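Local coordinates for protein dextranase (PDB 6NZS) that catalyses the endohydrolysis of (1->6)-alpha-D-glucosidic linkages in dextran, at residues 239-245 / 262-267; 337-342 / 365-371; 396-402 / 424-430; 515-520 / 566-571. One frame throughout, in Å; residues are numbered along the deposited sequence.

Interaction 1: 239-245 / 262-267; sequences MGSDYHA and VKGAFR
M239 and A245, at the two ends of a protruding loop, bond to the backbone of 262-267, while the loop between them bulges away. The N-H of M239 donates a hydrogen bond to K263 O at 2.8 Å. Further on, A245 works in both directions: its N donates to A265 O (3.0 Å) and its O accepts from R267 N (2.8 Å, angle at the hydrogen 165°), the ladder of a short parallel pair. Between these bonds the N-H of A265 makes a weak hydrogen bond to the sulfur of M239, A265 N to M239 SD 3.5 Å. The methionine reaches it because its chain runs extended beyond CG (chi2 -169°) along the backbone, with SD 3.6 Å from G264 CA. Glycine suits that position, since its phi of 161° crowds any residue with a CB and since the sulfur takes the space a side chain would need. At the tip, the methyl CE lies over one face of the F266 ring, offset toward the rim and 3.6 Å from CZ, a CH-pi contact; the sulfur stands farther above the same ring in a Met-aromatic pairing. A245 CB, small enough for this place, touches CD1 of that ring. Polar ends are served from outside: H244 ND1 bonds to Y299 OH while its CB packs on A265 CB (4.0 Å), and K263 NZ bonds to the carbonyl oxygens of G27 and E30. Parallel, in-register bonding between successive coils is characteristic of a parallel beta-helix, the solenoid fold of glycosyl hydrolase family 49.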
# COMPACT_ATOMS: atom_id res chain seq x y z
N MET A 239 -1.30 -16.23 16.57
CA MET A 239 -2.64 -16.09 17.13
C MET A 239 -3.60 -17.15 16.63
O MET A 239 -4.64 -17.38 17.27
CB MET A 239 -3.22 -14.70 16.83
CG MET A 239 -2.56 -13.55 17.58
SD MET A 239 -3.48 -12.01 17.44
CE MET A 239 -2.21 -10.81 17.79
N GLY A 240 -3.28 -17.81 15.53
CA GLY A 240 -4.15 -18.81 14.93
C GLY A 240 -5.16 -18.20 13.97
O GLY A 240 -5.36 -16.98 13.89
N SER A 241 -5.82 -19.08 13.21
CA SER A 241 -6.82 -18.63 12.25
C SER A 241 -8.12 -18.18 12.91
O SER A 241 -8.95 -17.55 12.24
CB SER A 241 -7.13 -19.75 11.26
OG SER A 241 -7.69 -20.87 11.94
N ASP A 242 -8.32 -18.49 14.19
CA ASP A 242 -9.62 -18.32 14.84
C ASP A 242 -9.55 -17.41 16.06
O ASP A 242 -10.37 -17.53 16.97
CB ASP A 242 -10.24 -19.68 15.19
CG ASP A 242 -9.36 -20.51 16.11
OD1 ASP A 242 -8.19 -20.16 16.34
OD2 ASP A 242 -9.86 -21.54 16.63
N TYR A 243 -8.59 -16.49 16.08
CA TYR A 243 -8.49 -15.52 17.16
C TYR A 243 -7.72 -14.32 16.64
O TYR A 243 -6.77 -14.46 15.87
CB TYR A 243 -7.75 -16.11 18.37
CG TYR A 243 -7.29 -15.10 19.41
CD1 TYR A 243 -8.16 -14.64 20.40
CD2 TYR A 243 -5.98 -14.62 19.42
CE1 TYR A 243 -7.74 -13.72 21.35
CE2 TYR A 243 -5.56 -13.70 20.37
CZ TYR A 243 -6.44 -13.25 21.33
OH TYR A 243 -6.01 -12.33 22.27
N HIS A 244 -8.15 -13.13 17.06
CA HIS A 244 -7.34 -11.93 16.98
C HIS A 244 -7.44 -11.21 18.32
O HIS A 244 -8.40 -11.40 19.07
CB HIS A 244 -7.72 -11.02 15.80
CG HIS A 244 -9.02 -10.29 15.98
ND1 HIS A 244 -10.18 -10.91 16.40
CD2 HIS A 244 -9.35 -9.00 15.74
CE1 HIS A 244 -11.16 -10.03 16.44
NE2 HIS A 244 -10.68 -8.86 16.04
N ALA A 245 -6.42 -10.41 18.62
CA ALA A 245 -6.28 -9.80 19.93
C ALA A 245 -7.22 -8.61 20.05
O ALA A 245 -7.05 -7.60 19.36
CB ALA A 245 -4.84 -9.38 20.16
N VAL A 262 4.80 -11.65 14.08
CA VAL A 262 3.54 -11.97 14.76
C VAL A 262 2.50 -12.29 13.70
O VAL A 262 2.15 -11.44 12.88
CB VAL A 262 3.08 -10.79 15.63
CG1 VAL A 262 1.73 -11.11 16.27
CG2 VAL A 262 4.13 -10.45 16.68
N LYS A 263 1.99 -13.52 13.72
CA LYS A 263 0.85 -13.90 12.90
C LYS A 263 -0.41 -13.58 13.70
O LYS A 263 -0.65 -14.20 14.74
CB LYS A 263 0.91 -15.38 12.56
CG LYS A 263 2.23 -15.78 11.93
CD LYS A 263 2.28 -17.27 11.63
CE LYS A 263 3.65 -17.63 11.06
NZ LYS A 263 3.65 -19.00 10.49
N GLY A 264 -1.17 -12.58 13.26
CA GLY A 264 -2.33 -12.14 14.01
C GLY A 264 -2.78 -10.74 13.59
O GLY A 264 -2.42 -10.26 12.51
N ALA A 265 -3.58 -10.13 14.45
CA ALA A 265 -4.19 -8.82 14.21
C ALA A 265 -4.59 -8.24 15.56
O ALA A 265 -4.72 -8.97 16.54
CB ALA A 265 -5.41 -8.93 13.29
N PHE A 266 -4.76 -6.92 15.60
CA PHE A 266 -5.01 -6.23 16.86
C PHE A 266 -6.20 -5.30 16.72
O PHE A 266 -6.30 -4.55 15.75
CB PHE A 266 -3.79 -5.40 17.30
CG PHE A 266 -2.63 -6.23 17.74
CD1 PHE A 266 -2.59 -6.78 19.01
CD2 PHE A 266 -1.56 -6.46 16.88
CE1 PHE A 266 -1.52 -7.55 19.41
CE2 PHE A 266 -0.48 -7.22 17.29
CZ PHE A 266 -0.46 -7.77 18.56
N ARG A 267 -7.08 -5.35 17.72
CA ARG A 267 -8.17 -4.40 17.82
C ARG A 267 -8.09 -3.74 19.19
O ARG A 267 -8.11 -4.43 20.22
CB ARG A 267 -9.53 -5.07 17.66
CG ARG A 267 -10.66 -4.12 17.98
CD ARG A 267 -12.01 -4.67 17.56
NE ARG A 267 -13.07 -3.72 17.88
CZ ARG A 267 -14.36 -3.96 17.71
NH1 ARG A 267 -14.76 -5.13 17.22
NH2 ARG A 267 -15.26 -3.03 18.03

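Interaction 2: 337-342 / 365-371; sequences PPYHSF and YWQTDGI
Two irregular loop segments run side by side here, with H340 CA 4.7 Å from T368 CA. They are corresponding loops of consecutive coils in the beta-solenoid, each leading into a strand of its own coil, and S341 N joins them by donating to D369 O (3.3 Å). S341 doubles the grip on D369 O: its hydroxyl OG donates to the same oxygen at 2.7 Å, tilted 22° from the carbonyl plane, whereas the amide lies in that plane. The OG sits between backbone N and carbonyl carbon (chi1 62°), which holds it beside its own N-H; a small hydroxyl residue suits such a two-donor clasp. H340 is sandwiched. One face of the imidazole is covered at its centre by CE2 of Y339, and the opposite face by the carboxylate of D369, whose plane is only 24° from the ring, with OD2 3.5 Å above it. That carboxylate also has a salt bridge from OD2 to K392 NZ, which probably helps keep it flat against the ring. On the hydrophobic side, F342 CD1 meets I371 CG1 at 4.1 Å, the two lying side by side where the loops become strands. At the other end, the side chains of P337 and T368 cross at about a right angle, P337 CG to T368 CG2 3.8 Å. T368 is the centre of an inverse gamma turn, and its hydroxyl OG1 donates to Y365 O at 2.7 Å, nearly in line with the carbonyl bond.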
# COMPACT_ATOMS: atom_id res chain seq x y z
N PRO A 337 -2.87 -9.29 4.52
CA PRO A 337 -4.15 -9.03 5.17
C PRO A 337 -5.26 -9.85 4.52
O PRO A 337 -5.25 -10.08 3.30
CB PRO A 337 -4.36 -7.53 4.94
CG PRO A 337 -3.59 -7.23 3.70
CD PRO A 337 -2.39 -8.12 3.76
N PRO A 338 -6.23 -10.32 5.31
CA PRO A 338 -7.40 -11.01 4.74
C PRO A 338 -8.53 -10.06 4.35
O PRO A 338 -9.50 -10.52 3.72
CB PRO A 338 -7.85 -11.89 5.91
CG PRO A 338 -7.52 -11.06 7.13
CD PRO A 338 -6.20 -10.38 6.78
N TYR A 339 -8.41 -8.78 4.69
CA TYR A 339 -9.45 -7.78 4.45
C TYR A 339 -8.79 -6.40 4.56
O TYR A 339 -7.58 -6.28 4.34
CB TYR A 339 -10.62 -8.02 5.43
CG TYR A 339 -11.94 -7.39 5.02
CD1 TYR A 339 -12.60 -7.80 3.87
CD2 TYR A 339 -12.52 -6.38 5.78
CE1 TYR A 339 -13.80 -7.24 3.49
CE2 TYR A 339 -13.73 -5.80 5.41
CZ TYR A 339 -14.36 -6.24 4.26
OH TYR A 339 -15.57 -5.68 3.87
N HIS A 340 -9.57 -5.37 4.92
CA HIS A 340 -9.00 -4.03 5.01
C HIS A 340 -7.88 -3.99 6.05
O HIS A 340 -7.94 -4.66 7.09
CB HIS A 340 -10.05 -3.00 5.44
CG HIS A 340 -11.23 -2.89 4.52
ND1 HIS A 340 -12.33 -2.12 4.83
CD2 HIS A 340 -11.48 -3.44 3.31
CE1 HIS A 340 -13.21 -2.21 3.85
NE2 HIS A 340 -12.72 -3.01 2.92
N SER A 341 -6.88 -3.14 5.78
CA SER A 341 -5.73 -3.04 6.68
C SER A 341 -6.06 -2.30 7.97
O SER A 341 -5.57 -2.67 9.04
CB SER A 341 -4.56 -2.35 5.96
OG SER A 341 -4.87 -1.01 5.57
N PHE A 342 -6.87 -1.24 7.90
CA PHE A 342 -6.87 -0.28 8.99
C PHE A 342 -8.20 0.46 9.01
O PHE A 342 -8.67 0.91 7.96
CB PHE A 342 -5.72 0.73 8.76
CG PHE A 342 -5.61 1.76 9.83
CD1 PHE A 342 -6.34 2.93 9.76
CD2 PHE A 342 -4.78 1.56 10.92
CE1 PHE A 342 -6.27 3.88 10.76
CE2 PHE A 342 -4.70 2.51 11.93
CZ PHE A 342 -5.44 3.66 11.84
N TYR A 365 -5.42 -10.52 -1.97
CA TYR A 365 -6.88 -10.55 -2.08
C TYR A 365 -7.41 -9.17 -2.47
O TYR A 365 -6.79 -8.15 -2.19
CB TYR A 365 -7.49 -10.91 -0.73
CG TYR A 365 -7.20 -12.30 -0.21
CD1 TYR A 365 -7.48 -13.43 -0.98
CD2 TYR A 365 -6.65 -12.49 1.06
CE1 TYR A 365 -7.21 -14.70 -0.49
CE2 TYR A 365 -6.38 -13.75 1.55
CZ TYR A 365 -6.66 -14.86 0.77
OH TYR A 365 -6.40 -16.12 1.26
N TRP A 366 -8.59 -9.16 -3.10
CA TRP A 366 -9.37 -7.93 -3.15
C TRP A 366 -9.66 -7.45 -1.74
O TRP A 366 -9.53 -8.19 -0.76
CB TRP A 366 -10.73 -8.20 -3.82
CG TRP A 366 -10.69 -8.40 -5.29
CD1 TRP A 366 -9.76 -7.90 -6.16
CD2 TRP A 366 -11.61 -9.16 -6.08
NE1 TRP A 366 -10.05 -8.30 -7.44
CE2 TRP A 366 -11.18 -9.07 -7.42
CE3 TRP A 366 -12.75 -9.91 -5.78
CZ2 TRP A 366 -11.85 -9.72 -8.47
CZ3 TRP A 366 -13.42 -10.54 -6.83
CH2 TRP A 366 -12.97 -10.44 -8.15
N GLN A 367 -10.08 -6.19 -1.63
CA GLN A 367 -10.49 -5.58 -0.37
C GLN A 367 -9.34 -5.46 0.62
O GLN A 367 -9.56 -5.34 1.83
CB GLN A 367 -11.71 -6.28 0.24
CG GLN A 367 -12.84 -6.47 -0.78
CD GLN A 367 -14.11 -7.03 -0.16
OE1 GLN A 367 -14.31 -8.25 -0.13
NE2 GLN A 367 -14.96 -6.15 0.34
N THR A 368 -8.10 -5.49 0.13
CA THR A 368 -6.93 -5.26 0.97
C THR A 368 -6.55 -3.78 0.92
O THR A 368 -5.44 -3.39 0.58
CB THR A 368 -5.79 -6.17 0.54
OG1 THR A 368 -5.60 -6.10 -0.88
CG2 THR A 368 -6.12 -7.60 0.93
N ASP A 369 -7.53 -2.95 1.30
CA ASP A 369 -7.39 -1.50 1.25
C ASP A 369 -6.17 -1.05 2.03
O ASP A 369 -5.87 -1.58 3.11
CB ASP A 369 -8.60 -0.83 1.93
CG ASP A 369 -9.95 -1.13 1.26
OD1 ASP A 369 -10.08 -2.10 0.49
OD2 ASP A 369 -10.90 -0.36 1.56
N GLY A 370 -5.49 -0.02 1.50
CA GLY A 370 -4.47 0.70 2.23
C GLY A 370 -5.04 1.58 3.32
O GLY A 370 -6.12 1.32 3.86
N ILE A 371 -4.38 2.64 3.62
CA ILE A 371 -4.69 3.33 4.86
C ILE A 371 -5.74 4.42 4.63
O ILE A 371 -5.81 5.05 3.57
CB ILE A 371 -3.40 3.88 5.51
CG1 ILE A 371 -3.63 4.21 7.00
CG2 ILE A 371 -2.89 5.09 4.73
CD1 ILE A 371 -2.36 4.37 7.79
O HOH W 1 -3.70 -10.82 1.04
O HOH W 2 -8.39 0.31 5.25

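Interaction 3: 396-402 / 424-430; sequences SDVTIDN and DNVNVTN
I400 and V428 mark the tight side of two parallel strands, 398-402 and 424-430, whose axes approach to 4.7 Å with directions 1° apart. Their side chains lie side by side, I400 CD1 to V428 CG2 4.1 Å, facing the interior with V398 and V426; branched aliphatic residues fill this buried layer well. The ladder is well formed at I400, whose N donates to N427 O and whose O accepts from T429 N, both at 2.8 Å, but looser at the start, where V398 N to N425 O is a weak bond. The other face, carrying T399, D401, N427 and T429, is more open to solvent and holds polar groups instead. There D401 OD1 takes two bonds, from T429 OG1 (2.7 Å) on the anti side, tilted out of the carboxylate plane, and from N430 ND2 (2.9 Å) through its syn lone pair. D401 reaches both because CG stands anti to the backbone N (chi1 -176°). At the start of the pair, D397 OD1 accepts from N425 ND2 at 2.9 Å, while D424 N donates to S396 OG. N430 OD1 accepts a hydrogen bond from N478 ND2 of the next strand, 469-482. In-register parallel strands of successive coils, with aliphatic residues stacked inside, are characteristic of a parallel beta-helix.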
# COMPACT_ATOMS: atom_id res chain seq x y z
N SER A 396 -10.55 15.78 6.19
CA SER A 396 -9.88 17.07 6.13
C SER A 396 -8.55 17.04 6.87
O SER A 396 -8.29 16.21 7.74
CB SER A 396 -10.77 18.14 6.76
OG SER A 396 -11.99 18.26 6.04
N ASP A 397 -7.68 17.98 6.50
CA ASP A 397 -6.46 18.26 7.25
C ASP A 397 -5.53 17.04 7.29
O ASP A 397 -5.03 16.64 8.34
CB ASP A 397 -6.77 18.79 8.66
CG ASP A 397 -7.59 20.07 8.64
OD1 ASP A 397 -7.40 20.90 7.73
OD2 ASP A 397 -8.43 20.24 9.56
N VAL A 398 -5.32 16.44 6.12
CA VAL A 398 -4.49 15.24 5.99
C VAL A 398 -3.30 15.59 5.12
O VAL A 398 -3.45 16.23 4.08
CB VAL A 398 -5.30 14.06 5.42
CG1 VAL A 398 -4.36 12.91 5.00
CG2 VAL A 398 -6.33 13.57 6.44
N THR A 399 -2.11 15.17 5.56
CA THR A 399 -0.87 15.42 4.83
C THR A 399 -0.11 14.12 4.67
O THR A 399 0.11 13.41 5.65
CB THR A 399 -0.02 16.45 5.57
OG1 THR A 399 -0.79 17.65 5.74
CG2 THR A 399 1.24 16.79 4.78
N ILE A 400 0.28 13.79 3.43
CA ILE A 400 1.04 12.58 3.11
C ILE A 400 2.27 12.98 2.31
O ILE A 400 2.17 13.77 1.37
CB ILE A 400 0.19 11.59 2.29
CG1 ILE A 400 -1.06 11.17 3.05
CG2 ILE A 400 1.02 10.37 1.91
CD1 ILE A 400 -1.99 10.28 2.24
N ASP A 401 3.42 12.40 2.65
CA ASP A 401 4.63 12.59 1.86
C ASP A 401 5.39 11.28 1.71
O ASP A 401 5.47 10.49 2.65
CB ASP A 401 5.58 13.64 2.48
CG ASP A 401 6.78 13.90 1.60
OD1 ASP A 401 6.59 14.31 0.44
OD2 ASP A 401 7.92 13.68 2.05
N ASN A 402 5.99 11.09 0.53
CA ASN A 402 6.97 10.03 0.32
C ASN A 402 6.37 8.64 0.44
O ASN A 402 6.75 7.85 1.31
CB ASN A 402 8.18 10.21 1.25
CG ASN A 402 9.33 9.31 0.88
OD1 ASN A 402 9.45 8.87 -0.27
ND2 ASN A 402 10.20 9.04 1.85
N ASP A 424 -11.67 19.21 3.30
CA ASP A 424 -10.94 20.44 3.05
C ASP A 424 -9.49 20.24 3.48
O ASP A 424 -9.23 19.62 4.51
CB ASP A 424 -11.59 21.57 3.88
CG ASP A 424 -11.09 22.97 3.51
OD1 ASP A 424 -10.30 23.16 2.57
OD2 ASP A 424 -11.54 23.92 4.19
N ASN A 425 -8.56 20.74 2.67
CA ASN A 425 -7.16 20.89 3.06
C ASN A 425 -6.42 19.55 3.11
O ASN A 425 -6.04 19.07 4.18
CB ASN A 425 -7.00 21.66 4.38
CG ASN A 425 -5.55 21.92 4.74
OD1 ASN A 425 -4.72 22.20 3.87
ND2 ASN A 425 -5.22 21.81 6.02
N VAL A 426 -6.20 18.96 1.94
CA VAL A 426 -5.49 17.70 1.81
C VAL A 426 -4.26 17.93 0.94
O VAL A 426 -4.36 18.58 -0.11
CB VAL A 426 -6.41 16.63 1.20
CG1 VAL A 426 -5.62 15.38 0.85
CG2 VAL A 426 -7.54 16.30 2.17
N ASN A 427 -3.11 17.41 1.37
CA ASN A 427 -1.86 17.60 0.64
C ASN A 427 -1.13 16.27 0.57
O ASN A 427 -0.76 15.71 1.61
CB ASN A 427 -0.98 18.64 1.34
CG ASN A 427 -1.54 20.04 1.23
OD1 ASN A 427 -2.24 20.53 2.14
ND2 ASN A 427 -1.25 20.71 0.12
N VAL A 428 -0.90 15.78 -0.64
CA VAL A 428 -0.22 14.50 -0.87
C VAL A 428 0.94 14.74 -1.82
O VAL A 428 0.72 15.07 -3.00
CB VAL A 428 -1.18 13.45 -1.45
CG1 VAL A 428 -0.44 12.13 -1.73
CG2 VAL A 428 -2.37 13.22 -0.55
N THR A 429 2.17 14.55 -1.34
CA THR A 429 3.35 14.87 -2.12
C THR A 429 4.26 13.66 -2.28
O THR A 429 4.37 12.81 -1.39
CB THR A 429 4.13 16.04 -1.49
OG1 THR A 429 4.42 15.74 -0.12
CG2 THR A 429 3.30 17.32 -1.56
N ASN A 430 4.91 13.58 -3.45
CA ASN A 430 6.00 12.63 -3.68
C ASN A 430 5.54 11.17 -3.57
O ASN A 430 6.03 10.39 -2.75
CB ASN A 430 7.21 12.94 -2.79
CG ASN A 430 7.76 14.30 -3.09
OD1 ASN A 430 8.00 14.63 -4.25
ND2 ASN A 430 7.89 15.14 -2.07

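Interaction 4: 515-520 / 566-571; sequences WTSQVS and DHQLGR
W515 opens the contact by laying its indole beside H567, whose CB sits over one face of the six-membered ring, 3.7 Å from the centroid and 9° off the normal; T516 CG2 covers the opposite face. A flat, broad ring suits a place between two aliphatic groups. The W515 carbonyl is linked through a water, which donates to W515 O (2.8 Å) and to D566 O (2.7 Å), so a single molecule bridges the two backbones. After the 3-10 turn comes Q518, whose extended chain carries an amide nearly coplanar with the guanidinium of R571. The arginine takes OE1 side-on with two nitrogens, NE at 2.8 Å and NH2 at 3.0 Å, both bonds close to the guanidinium plane; Q518 NE2 bonds to N511 O. R571 can do this because its chain bends at chi2 (-73°), and its third nitrogen, NH1, donates to Q568 O, the oxygen that R571 N approaches from the other face to close the type I turn 568-571. W515 CB rests over one guanidinium face. V519 next packs CG2 against D566 CB at 4.1 Å. S520 ends the segment with a straight bond from its N to R571 O (2.8 Å), while its OG bonds to I489 N. The loop before strand 521-524, outermost in its parallel sheet, is thus tied to the later loop holding the type I turn, in the C-terminal part of the family 49 beta-helix.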
# COMPACT_ATOMS: atom_id res chain seq x y z
N TRP A 515 -7.93 2.81 -26.60
CA TRP A 515 -7.89 4.12 -25.96
C TRP A 515 -9.20 4.46 -25.25
O TRP A 515 -9.20 5.20 -24.27
CB TRP A 515 -7.42 5.24 -26.91
CG TRP A 515 -8.15 5.38 -28.23
CD1 TRP A 515 -7.73 4.92 -29.44
CD2 TRP A 515 -9.38 6.08 -28.46
NE1 TRP A 515 -8.64 5.27 -30.42
CE2 TRP A 515 -9.66 5.97 -29.84
CE3 TRP A 515 -10.28 6.77 -27.64
CZ2 TRP A 515 -10.80 6.53 -30.42
CZ3 TRP A 515 -11.42 7.33 -28.23
CH2 TRP A 515 -11.67 7.20 -29.60
N THR A 516 -10.33 3.89 -25.71
CA THR A 516 -11.60 4.10 -25.02
C THR A 516 -11.58 3.56 -23.59
O THR A 516 -12.27 4.10 -22.72
CB THR A 516 -12.73 3.45 -25.82
OG1 THR A 516 -12.38 2.10 -26.15
CG2 THR A 516 -12.97 4.22 -27.11
N SER A 517 -10.79 2.52 -23.32
CA SER A 517 -10.67 1.96 -21.98
C SER A 517 -9.74 2.78 -21.10
O SER A 517 -9.66 2.52 -19.90
CB SER A 517 -10.13 0.53 -22.03
OG SER A 517 -10.95 -0.32 -22.82
N GLN A 518 -9.02 3.72 -21.69
CA GLN A 518 -8.02 4.52 -20.99
C GLN A 518 -8.51 5.92 -20.69
O GLN A 518 -7.71 6.77 -20.26
CB GLN A 518 -6.74 4.56 -21.84
CG GLN A 518 -6.20 3.17 -22.11
CD GLN A 518 -5.07 3.15 -23.10
OE1 GLN A 518 -4.99 4.00 -24.00
NE2 GLN A 518 -4.19 2.16 -22.97
N VAL A 519 -9.80 6.17 -20.87
CA VAL A 519 -10.33 7.53 -20.79
C VAL A 519 -10.29 8.04 -19.35
O VAL A 519 -10.47 7.28 -18.39
CB VAL A 519 -11.76 7.55 -21.36
CG1 VAL A 519 -12.72 6.80 -20.44
CG2 VAL A 519 -12.24 8.98 -21.58
N SER A 520 -10.05 9.33 -19.21
CA SER A 520 -10.24 10.04 -17.95
C SER A 520 -11.59 10.75 -17.98
O SER A 520 -12.01 11.26 -19.03
CB SER A 520 -9.12 11.04 -17.73
OG SER A 520 -7.93 10.38 -17.30
N ASP A 566 -9.78 12.56 -25.74
CA ASP A 566 -9.90 11.14 -25.40
C ASP A 566 -9.14 10.24 -26.36
O ASP A 566 -8.57 9.22 -25.94
CB ASP A 566 -11.36 10.70 -25.21
CG ASP A 566 -12.25 10.94 -26.44
OD1 ASP A 566 -11.84 11.59 -27.42
OD2 ASP A 566 -13.39 10.46 -26.39
N HIS A 567 -9.09 10.60 -27.64
CA HIS A 567 -8.38 9.85 -28.67
C HIS A 567 -6.96 10.35 -28.88
O HIS A 567 -6.27 9.87 -29.79
CB HIS A 567 -9.14 9.95 -30.00
CG HIS A 567 -9.32 11.36 -30.47
ND1 HIS A 567 -8.43 11.99 -31.32
CD2 HIS A 567 -10.29 12.27 -30.21
CE1 HIS A 567 -8.85 13.22 -31.56
NE2 HIS A 567 -9.96 13.42 -30.89
N GLN A 568 -6.50 11.29 -28.06
CA GLN A 568 -5.17 11.86 -28.11
C GLN A 568 -4.37 11.37 -26.91
O GLN A 568 -4.86 10.58 -26.09
CB GLN A 568 -5.24 13.39 -28.16
CG GLN A 568 -6.19 13.89 -29.26
CD GLN A 568 -6.23 15.41 -29.39
OE1 GLN A 568 -6.35 16.13 -28.40
NE2 GLN A 568 -6.13 15.90 -30.62
N LEU A 569 -3.12 11.84 -26.82
CA LEU A 569 -2.20 11.32 -25.81
C LEU A 569 -2.75 11.46 -24.39
O LEU A 569 -2.58 10.57 -23.56
CB LEU A 569 -0.84 12.00 -25.94
CG LEU A 569 0.24 11.54 -24.95
CD1 LEU A 569 0.59 10.06 -25.18
CD2 LEU A 569 1.47 12.41 -25.07
N GLY A 570 -3.43 12.58 -24.09
CA GLY A 570 -3.88 12.81 -22.73
C GLY A 570 -5.06 11.96 -22.30
O GLY A 570 -5.29 11.78 -21.10
N ARG A 571 -5.84 11.45 -23.26
CA ARG A 571 -6.97 10.57 -22.99
C ARG A 571 -8.05 11.24 -22.15
O ARG A 571 -8.82 10.57 -21.46
CB ARG A 571 -6.54 9.24 -22.35
CG ARG A 571 -5.45 8.46 -23.10
CD ARG A 571 -5.97 7.80 -24.38
NE ARG A 571 -5.11 6.68 -24.79
CZ ARG A 571 -4.06 6.80 -25.61
NH1 ARG A 571 -3.71 7.97 -26.11
NH2 ARG A 571 -3.35 5.72 -25.91
O HOH W 3 -10.03 7.85 -24.11

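The four contacts follow one another in series along the chain and along the beta-helix. The centres of interactions 1 and 2 are about 15 Å apart. From interaction 2 to interaction 3 the centres are about 21 Å apart. The centres of interactions 3 and 4 are about 28 Å apart, and interactions 1 and 4 lie on opposite sides of the chain's centre. Interaction 1 includes the first strands of the four-strand parallel sheet that ends at 342-346; interaction 2 joins the loops leading into 342-346 and 371-372, and the latter opens the six-strand sheet ending at 521-524, beside interaction 4. Interaction 3 lies on coil strands 398-407 and 423-435. A succession of such local contacts holds the solenoid together along its length.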